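Local atomic coordinates of prephenate dehydratase (Arthrobacter aurescens, PDB entry 3MWB), a protein that probably catalyses the dehydration and decarboxylation of prephenate to phenylpyruvate in phenylalanine biosynthesis, and binds L-phenylalanine. Residues 93-98 / 142-147; 99-104 / 168-173; 221-226 / 249-254; 262-267 / 274-279. All coordinates share one frame; numbering follows the deposited sequence.

Contact 1: residues 93-98 / 142-147; sequences VLVARP and MGLLED
A small van der Waals contact, led by two methyls, sets L144, in the type I turn at the C-terminal side of helix 137-143, against V95 on strand 93-96 in the prephenate dehydratase region. On the leucine one methyl does the work. L144 CD1 lies 3.6 Å from V95 CG1, the two side chains meeting at a slant, and the same methyl also rests 3.7 Å from the carbonyl oxygen V95 O and 4.1 Å from A96 CA. The leucine thus lies over the strand backbone as well as over the valine. Its CB already points at the strand, and chi1 of -64° with chi2 of 164° then places CD1 against the valine methyl. The turn, running from G143 to E146, is closed by the bond from E146 N to G143 O at 3.3 Å; L145 N also binds M142 O. V95 packs on A161 of helix 158-163, a residue that, with L167, belongs to a magnesium site known for this protein but vacant in this chain. Across these segments the contact offers dispersion and exclusion of water, adhesion without directional preference, and packing on A154 of the adjacent strand and on Y151 helps to define where the leucine lies.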
# COMPACT_ATOMS: atom_id res chain seq x y z
N VAL A 93 31.13 6.37 -36.56
CA VAL A 93 31.89 6.79 -37.72
C VAL A 93 31.41 6.03 -38.96
O VAL A 93 30.96 4.87 -38.86
CB VAL A 93 33.43 6.62 -37.55
CG1 VAL A 93 33.94 7.50 -36.41
CG2 VAL A 93 33.81 5.18 -37.33
N LEU A 94 31.51 6.70 -40.11
CA LEU A 94 31.25 6.08 -41.40
C LEU A 94 32.59 5.71 -42.01
O LEU A 94 33.49 6.55 -42.13
CB LEU A 94 30.47 7.03 -42.33
CG LEU A 94 30.17 6.45 -43.73
CD1 LEU A 94 29.04 5.42 -43.69
CD2 LEU A 94 29.84 7.56 -44.73
N VAL A 95 32.71 4.46 -42.42
CA VAL A 95 33.99 3.87 -42.73
C VAL A 95 33.96 3.22 -44.12
O VAL A 95 32.92 2.73 -44.57
CB VAL A 95 34.42 2.90 -41.56
CG1 VAL A 95 34.18 1.43 -41.88
CG2 VAL A 95 35.83 3.15 -41.12
N ALA A 96 35.09 3.27 -44.82
CA ALA A 96 35.22 2.68 -46.17
C ALA A 96 36.69 2.43 -46.50
O ALA A 96 37.58 2.92 -45.81
CB ALA A 96 34.58 3.58 -47.22
N ARG A 97 36.94 1.65 -47.55
CA ARG A 97 38.31 1.42 -48.00
C ARG A 97 38.88 2.73 -48.57
O ARG A 97 38.12 3.58 -49.04
CB ARG A 97 38.35 0.29 -49.04
N PRO A 98 40.22 2.90 -48.50
CA PRO A 98 40.89 4.07 -49.10
C PRO A 98 40.54 4.29 -50.58
O PRO A 98 40.46 3.33 -51.35
CB PRO A 98 42.38 3.74 -48.95
CG PRO A 98 42.45 2.86 -47.77
CD PRO A 98 41.19 2.02 -47.81
N MSE A 142 34.65 -5.06 -40.82
CA MSE A 142 35.62 -6.08 -41.27
C MSE A 142 35.29 -6.67 -42.64
O MSE A 142 36.20 -7.08 -43.38
CB MSE A 142 35.77 -7.20 -40.23
CG MSE A 142 36.33 -6.74 -38.88
SE MSE A 142 38.08 -5.84 -38.98
CE MSE A 142 39.21 -7.43 -39.04
N GLY A 143 34.00 -6.72 -42.97
CA GLY A 143 33.55 -7.19 -44.28
C GLY A 143 34.12 -6.37 -45.43
O GLY A 143 34.32 -6.90 -46.52
N LEU A 144 34.39 -5.09 -45.18
CA LEU A 144 35.01 -4.20 -46.18
C LEU A 144 36.44 -4.58 -46.59
O LEU A 144 36.93 -4.13 -47.62
CB LEU A 144 34.99 -2.76 -45.69
CG LEU A 144 33.64 -2.07 -45.48
CD1 LEU A 144 33.82 -0.81 -44.65
CD2 LEU A 144 32.96 -1.76 -46.81
N LEU A 145 37.12 -5.40 -45.78
CA LEU A 145 38.51 -5.78 -46.08
C LEU A 145 38.57 -6.99 -47.01
O LEU A 145 39.66 -7.44 -47.39
CB LEU A 145 39.30 -6.05 -44.79
CG LEU A 145 39.48 -4.88 -43.82
CD1 LEU A 145 39.89 -5.37 -42.43
CD2 LEU A 145 40.47 -3.85 -44.36
N GLU A 146 37.40 -7.49 -47.38
CA GLU A 146 37.25 -8.67 -48.23
C GLU A 146 37.12 -8.25 -49.69
O GLU A 146 36.80 -7.09 -49.98
CB GLU A 146 36.01 -9.47 -47.80
CG GLU A 146 36.17 -10.97 -47.88
CD GLU A 146 37.23 -11.48 -46.92
OE1 GLU A 146 37.95 -12.44 -47.29
OE2 GLU A 146 37.36 -10.91 -45.81
N ASP A 147 37.37 -9.19 -50.60
CA ASP A 147 37.22 -8.95 -52.04
C ASP A 147 35.75 -8.91 -52.41
O ASP A 147 34.99 -9.82 -52.08
CB ASP A 147 37.92 -10.05 -52.85
CG ASP A 147 39.33 -10.34 -52.37
OD1 ASP A 147 39.76 -9.75 -51.35
OD2 ASP A 147 40.00 -11.17 -53.01

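Contact 2: residues 99-104 / 168-173; sequences GVELSD and NVLAED
L170 and L102 run past one another in opposite directions, L102 CD1 coming to 4.0 Å from L170 CG, so that the branch point of one leucine receives a methyl of the other. L170 is turned toward the loop, and both of its methyls reach a polar neighbour: CD1 is 3.3 Å from V100 O and CD2 3.6 Å from the same oxygen. These are van der Waals approaches. The carbonyl has its own polar partner, a water that donates to V100 O at 2.8 Å and accepts from N168 ND2 at 3.2 Å, bridging the loop and the strand beside the leucine. The loop is held in shape from within: E101 N donates to D104 OD2 over 3.0 Å, nearly straight at 168° and on the anti side of the carboxylate, while D104 N returns a bond to E101 O. Trimming L170 to an alanine would probably open a gap beside V100 O and leave the L102 methyl without its partner. The contact lies at the surface. Strand 168-171 is an outer strand of its mixed sheet within the chain, next to strand 93-96, and L170 and A171 both face L94 in a classic beta bulge; L170 packs on L94, A96 and I105, and L102 on L126. The loop from residue 99 thus lies against the sheet's edge on its way to strand 107-110.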
# COMPACT_ATOMS: atom_id res chain seq x y z
N GLY A 99 40.32 5.55 -50.96
CA GLY A 99 40.00 5.90 -52.34
C GLY A 99 38.51 6.02 -52.59
O GLY A 99 38.09 6.68 -53.54
N VAL A 100 37.71 5.38 -51.74
CA VAL A 100 36.25 5.44 -51.84
C VAL A 100 35.74 6.75 -51.23
O VAL A 100 36.09 7.10 -50.11
CB VAL A 100 35.57 4.19 -51.20
CG1 VAL A 100 34.06 4.21 -51.43
CG2 VAL A 100 36.16 2.89 -51.77
N GLU A 101 34.93 7.47 -52.00
CA GLU A 101 34.37 8.75 -51.56
C GLU A 101 32.87 8.63 -51.38
O GLU A 101 32.28 7.62 -51.77
CB GLU A 101 34.71 9.85 -52.58
CG GLU A 101 36.17 9.89 -53.02
CD GLU A 101 37.10 10.58 -52.02
OE1 GLU A 101 36.80 10.58 -50.80
OE2 GLU A 101 38.14 11.12 -52.46
N LEU A 102 32.24 9.65 -50.81
CA LEU A 102 30.78 9.68 -50.60
C LEU A 102 29.96 9.31 -51.83
O LEU A 102 29.05 8.49 -51.75
CB LEU A 102 30.35 11.06 -50.06
CG LEU A 102 30.17 11.25 -48.55
CD1 LEU A 102 31.47 11.03 -47.77
CD2 LEU A 102 29.59 12.64 -48.26
N SER A 103 30.29 9.91 -52.98
CA SER A 103 29.62 9.61 -54.25
C SER A 103 29.69 8.13 -54.67
O SER A 103 28.86 7.68 -55.46
CB SER A 103 30.16 10.50 -55.36
OG SER A 103 31.58 10.51 -55.36
N ASP A 104 30.67 7.40 -54.14
CA ASP A 104 30.85 5.98 -54.49
C ASP A 104 30.01 4.99 -53.67
O ASP A 104 30.08 3.78 -53.92
CB ASP A 104 32.32 5.58 -54.37
CG ASP A 104 33.22 6.37 -55.28
OD1 ASP A 104 32.87 6.55 -56.48
OD2 ASP A 104 34.28 6.82 -54.81
N ASN A 168 39.23 3.56 -43.68
CA ASN A 168 39.36 5.00 -43.71
C ASN A 168 38.07 5.61 -43.19
O ASN A 168 36.99 5.16 -43.56
CB ASN A 168 39.59 5.46 -45.15
CG ASN A 168 39.85 6.95 -45.24
OD1 ASN A 168 40.73 7.47 -44.56
ND2 ASN A 168 39.07 7.65 -46.08
N VAL A 169 38.20 6.63 -42.34
CA VAL A 169 37.04 7.34 -41.81
C VAL A 169 36.55 8.39 -42.82
O VAL A 169 37.23 9.38 -43.10
CB VAL A 169 37.35 8.03 -40.44
CG1 VAL A 169 36.11 8.78 -39.95
CG2 VAL A 169 37.79 7.00 -39.40
N LEU A 170 35.36 8.15 -43.36
CA LEU A 170 34.75 9.08 -44.31
C LEU A 170 33.95 10.18 -43.63
O LEU A 170 33.92 11.30 -44.11
CB LEU A 170 33.86 8.34 -45.30
CG LEU A 170 34.25 8.28 -46.78
CD1 LEU A 170 35.77 8.34 -47.05
CD2 LEU A 170 33.62 7.05 -47.44
N ALA A 171 33.29 9.85 -42.53
CA ALA A 171 32.52 10.83 -41.76
C ALA A 171 32.60 10.53 -40.26
O ALA A 171 32.50 9.37 -39.85
CB ALA A 171 31.08 10.83 -42.21
N GLU A 172 32.77 11.59 -39.47
CA GLU A 172 32.89 11.51 -38.00
C GLU A 172 31.61 11.92 -37.27
O GLU A 172 30.93 12.87 -37.70
CB GLU A 172 34.03 12.41 -37.51
CG GLU A 172 35.40 11.78 -37.54
CD GLU A 172 36.50 12.73 -37.06
OE1 GLU A 172 36.49 13.95 -37.39
OE2 GLU A 172 37.39 12.25 -36.35
N ASP A 173 31.28 11.21 -36.19
CA ASP A 173 30.22 11.61 -35.26
C ASP A 173 28.87 11.82 -35.98
O ASP A 173 28.34 12.91 -36.03
CB ASP A 173 30.65 12.86 -34.47
CG ASP A 173 29.85 13.07 -33.16
OD1 ASP A 173 29.33 12.10 -32.58
OD2 ASP A 173 29.78 14.24 -32.68
O HOH W 1 37.48 5.74 -48.12

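Contact 3: residues 221-226 / 249-254; sequences DQFASR and IDADGH
F223 lays its ring obliquely against two residues of strand 245-252, touching A251 through one side of the ring and I249 through the other. F223 CE1 stands 3.8 Å from A251 CB, while F223 CE2 comes to 4.0 Å from I249 CG2, the isoleucine and the ring crossing at an angle. Both strand residues, two apart, face the helix. F223 CB already points at the strand, and chi1 of -66°, with CG anti to the carbonyl carbon, lets the ring reach A251 and I249 together. The side chain is about 6 Å from a bound phenylalanine. Next out, the chain around the C-terminal end of helix 215-224 is held by its own side chains. R226 NH1 grips Q222 twice, meeting Q222 O at 3.0 Å in the carbonyl plane and Q222 OE1 at 2.9 Å from above the amide plane. D221 O accepts from S225 N and from S225 OG (2.8 Å), on opposite faces of its plane. R226 is held further by a salt bridge from NE to D262 of helix 258-270. The surroundings of the ring are completed by L230 and V204 of the flanking strands, V228, and A263 and L267, so F223 fills the wedge between both helices and the antiparallel sheet of an ACT domain.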
# COMPACT_ATOMS: atom_id res chain seq x y z
N ASP A 221 7.45 -2.53 -2.32
CA ASP A 221 7.28 -1.93 -1.01
C ASP A 221 8.45 -2.22 -0.08
O ASP A 221 8.74 -1.40 0.78
CB ASP A 221 5.97 -2.35 -0.34
CG ASP A 221 5.53 -1.38 0.75
OD1 ASP A 221 5.43 -0.18 0.45
OD2 ASP A 221 5.28 -1.82 1.90
N GLN A 222 9.12 -3.36 -0.26
CA GLN A 222 10.31 -3.66 0.55
C GLN A 222 11.35 -2.54 0.42
O GLN A 222 11.94 -2.14 1.42
CB GLN A 222 10.92 -5.01 0.19
CG GLN A 222 9.99 -6.20 0.38
CD GLN A 222 9.33 -6.23 1.75
OE1 GLN A 222 9.98 -6.13 2.78
NE2 GLN A 222 8.00 -6.37 1.76
N PHE A 223 11.53 -2.01 -0.79
CA PHE A 223 12.39 -0.85 -1.04
C PHE A 223 11.73 0.48 -0.64
O PHE A 223 12.32 1.27 0.09
CB PHE A 223 12.84 -0.81 -2.51
CG PHE A 223 13.74 -1.96 -2.91
CD1 PHE A 223 15.02 -2.07 -2.39
CD2 PHE A 223 13.31 -2.92 -3.81
CE1 PHE A 223 15.86 -3.13 -2.74
CE2 PHE A 223 14.13 -3.98 -4.17
CZ PHE A 223 15.41 -4.08 -3.65
N ALA A 224 10.50 0.72 -1.10
CA ALA A 224 9.85 2.01 -0.89
C ALA A 224 9.61 2.33 0.59
O ALA A 224 9.85 3.45 1.02
CB ALA A 224 8.55 2.13 -1.71
N SER A 225 9.14 1.34 1.37
CA SER A 225 8.87 1.53 2.81
C SER A 225 10.13 1.79 3.65
O SER A 225 10.01 2.20 4.80
CB SER A 225 8.09 0.34 3.38
OG SER A 225 8.92 -0.78 3.54
N ARG A 226 11.33 1.54 3.08
CA ARG A 226 12.59 1.75 3.76
C ARG A 226 13.42 2.87 3.10
O ARG A 226 14.63 2.97 3.30
CB ARG A 226 13.37 0.44 3.82
CG ARG A 226 12.71 -0.62 4.75
CD ARG A 226 13.38 -1.95 4.57
NE ARG A 226 12.80 -2.98 5.42
CZ ARG A 226 11.83 -3.83 5.06
NH1 ARG A 226 11.30 -3.78 3.85
NH2 ARG A 226 11.41 -4.75 5.93
N ILE A 249 15.93 -5.75 -10.96
CA ILE A 249 15.77 -4.48 -10.24
C ILE A 249 17.12 -3.89 -9.85
O ILE A 249 17.99 -4.61 -9.32
CB ILE A 249 14.90 -4.68 -8.95
CG1 ILE A 249 13.44 -5.06 -9.29
CG2 ILE A 249 14.89 -3.41 -8.09
CD1 ILE A 249 12.66 -5.64 -8.12
N ASP A 250 17.30 -2.60 -10.10
CA ASP A 250 18.46 -1.85 -9.54
C ASP A 250 17.94 -0.88 -8.50
O ASP A 250 17.00 -0.11 -8.78
CB ASP A 250 19.23 -1.05 -10.61
CG ASP A 250 19.80 -1.92 -11.74
OD1 ASP A 250 20.04 -3.14 -11.54
OD2 ASP A 250 20.04 -1.38 -12.85
N ALA A 251 18.52 -0.95 -7.29
CA ALA A 251 18.21 -0.00 -6.20
C ALA A 251 19.40 0.89 -5.91
O ALA A 251 20.56 0.48 -6.13
CB ALA A 251 17.81 -0.77 -4.94
N ASP A 252 19.13 2.11 -5.45
CA ASP A 252 20.17 3.01 -4.91
C ASP A 252 20.60 2.50 -3.55
O ASP A 252 19.76 2.32 -2.65
CB ASP A 252 19.63 4.41 -4.68
CG ASP A 252 19.34 5.16 -5.97
OD1 ASP A 252 19.69 4.65 -7.06
OD2 ASP A 252 18.78 6.29 -5.87
N GLY A 253 21.89 2.27 -3.37
CA GLY A 253 22.36 1.83 -2.09
C GLY A 253 23.32 0.67 -2.13
O GLY A 253 23.55 0.03 -3.17
N HIS A 254 23.87 0.38 -0.96
CA HIS A 254 24.83 -0.70 -0.82
C HIS A 254 24.24 -1.71 0.17
O HIS A 254 23.60 -1.32 1.14
CB HIS A 254 26.10 -0.14 -0.26
CG HIS A 254 27.22 -1.12 -0.18
ND1 HIS A 254 28.21 -1.20 -1.13
CD2 HIS A 254 27.54 -2.03 0.77
CE1 HIS A 254 29.09 -2.13 -0.78
NE2 HIS A 254 28.70 -2.64 0.38

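Contact 4: residues 262-267 / 274-279; sequences DALAGL and TRFLGS
T274, F276 and L264 bear most of this junction between helix 258-270 and the start of strand 275-281, with L267 close behind. L264 meets F276 through both of its methyls: CD1 is 4.0 Å from F276 CE1 and CD2 4.2 Å from F276 CD1, so the two methyls lie along the CD1-CE1 bond of the ring, approaching obliquely. The phenylalanine gets there because its CG is anti to the backbone N (chi1 179°), which carries the ring to L264 although its first bond leaves the strand at an angle to the helix. On one ring face the backbone N of G278 sits 3.4 Å above the plane, displaced toward the rim. One helical turn after L264, L267 faces T274. T274 OG1 lies 3.8 Å from L267 O, too far to count as a bond; the hydroxyl is instead bonded to S271 O, within the connection that joins helix to strand. Further packing encloses the group: L264 on V204 and A255, F276 on L193, and T274 on V206. V306, W305 and I309 of a second subunit also touch L264, T274 and F276, respectively, making this buried layer part of the subunit interface. The leucine-ring packing is thus apolar, while T274 brings a hydroxyl near L267 O but spends its bond on S271 O, so no hydrogen bond links the two segments directly.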
# COMPACT_ATOMS: atom_id res chain seq x y z
N ASP A 262 17.96 -4.49 5.31
CA ASP A 262 16.60 -4.73 5.78
C ASP A 262 15.65 -5.06 4.63
O ASP A 262 14.90 -6.03 4.70
CB ASP A 262 16.08 -3.57 6.61
CG ASP A 262 15.07 -4.00 7.65
OD1 ASP A 262 15.43 -4.85 8.51
OD2 ASP A 262 13.92 -3.50 7.61
N ALA A 263 15.70 -4.27 3.55
CA ALA A 263 14.92 -4.53 2.34
C ALA A 263 15.22 -5.89 1.73
O ALA A 263 14.31 -6.60 1.37
CB ALA A 263 15.13 -3.42 1.29
N LEU A 264 16.51 -6.24 1.64
CA LEU A 264 16.92 -7.55 1.14
C LEU A 264 16.27 -8.68 1.96
O LEU A 264 15.83 -9.68 1.39
CB LEU A 264 18.46 -7.70 1.11
CG LEU A 264 19.20 -6.80 0.09
CD1 LEU A 264 20.73 -6.78 0.36
CD2 LEU A 264 18.90 -7.19 -1.39
N ALA A 265 16.24 -8.53 3.28
CA ALA A 265 15.59 -9.54 4.13
C ALA A 265 14.10 -9.65 3.82
O ALA A 265 13.55 -10.76 3.75
CB ALA A 265 15.81 -9.26 5.60
N GLY A 266 13.46 -8.51 3.60
CA GLY A 266 12.01 -8.47 3.26
C GLY A 266 11.72 -9.20 1.96
O GLY A 266 10.70 -9.89 1.82
N LEU A 267 12.64 -9.03 1.00
CA LEU A 267 12.54 -9.66 -0.32
C LEU A 267 12.66 -11.17 -0.19
O LEU A 267 11.90 -11.89 -0.80
CB LEU A 267 13.63 -9.12 -1.26
CG LEU A 267 13.50 -7.70 -1.81
CD1 LEU A 267 14.71 -7.36 -2.66
CD2 LEU A 267 12.23 -7.52 -2.62
N THR A 274 15.20 -15.37 -4.23
CA THR A 274 15.79 -14.09 -4.68
C THR A 274 17.31 -14.22 -4.89
O THR A 274 18.01 -14.85 -4.08
CB THR A 274 15.46 -12.93 -3.69
OG1 THR A 274 14.06 -12.65 -3.77
CG2 THR A 274 16.22 -11.66 -4.02
N ARG A 275 17.80 -13.66 -6.00
CA ARG A 275 19.21 -13.70 -6.30
C ARG A 275 19.80 -12.33 -6.02
O ARG A 275 19.24 -11.29 -6.42
CB ARG A 275 19.45 -14.05 -7.77
CG ARG A 275 18.94 -15.42 -8.18
CD ARG A 275 18.98 -15.57 -9.68
NE ARG A 275 20.35 -15.66 -10.21
CZ ARG A 275 21.01 -16.80 -10.42
NH1 ARG A 275 20.45 -17.96 -10.12
NH2 ARG A 275 22.24 -16.79 -10.92
N PHE A 276 20.91 -12.33 -5.30
CA PHE A 276 21.65 -11.10 -5.07
C PHE A 276 22.71 -10.93 -6.16
O PHE A 276 23.58 -11.80 -6.34
CB PHE A 276 22.26 -11.08 -3.67
CG PHE A 276 23.06 -9.84 -3.37
CD1 PHE A 276 22.43 -8.63 -3.07
CD2 PHE A 276 24.46 -9.89 -3.39
CE1 PHE A 276 23.16 -7.49 -2.79
CE2 PHE A 276 25.19 -8.75 -3.11
CZ PHE A 276 24.55 -7.55 -2.81
N LEU A 277 22.63 -9.80 -6.88
CA LEU A 277 23.53 -9.51 -8.02
C LEU A 277 24.59 -8.41 -7.74
O LEU A 277 25.20 -7.85 -8.65
CB LEU A 277 22.71 -9.17 -9.27
CG LEU A 277 22.20 -10.30 -10.18
CD1 LEU A 277 23.39 -11.01 -10.81
CD2 LEU A 277 21.34 -11.29 -9.44
N GLY A 278 24.81 -8.11 -6.48
CA GLY A 278 25.93 -7.26 -6.13
C GLY A 278 25.55 -5.84 -5.80
O GLY A 278 24.47 -5.34 -6.19
N SER A 279 26.44 -5.22 -5.03
CA SER A 279 26.43 -3.79 -4.77
C SER A 279 27.71 -3.30 -5.40
O SER A 279 28.73 -4.00 -5.35
CB SER A 279 26.41 -3.48 -3.27
OG SER A 279 25.20 -3.91 -2.68

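How the contacts relate
The four contacts form two pairs on opposite sides of the chain's centre, their centres about 48 to 51 Å apart between pairs. Contacts 1 and 2 lie about 10 Å apart in the prephenate dehydratase part. Their segments alternate along the sequence, and strands 93-96 and 168-171 are bonded neighbours in one mixed sheet. Contacts 3 and 4 follow in series, about 9 Å apart, and each packs one of the two helices 215-224 and 258-270 on the same antiparallel sheet of the ACT region. In sequence, contacts 1 and 2 come first, so the prephenate dehydratase region is followed along the chain by the part that binds phenylalanine and, at contacts 3 and 4, touches a second subunit.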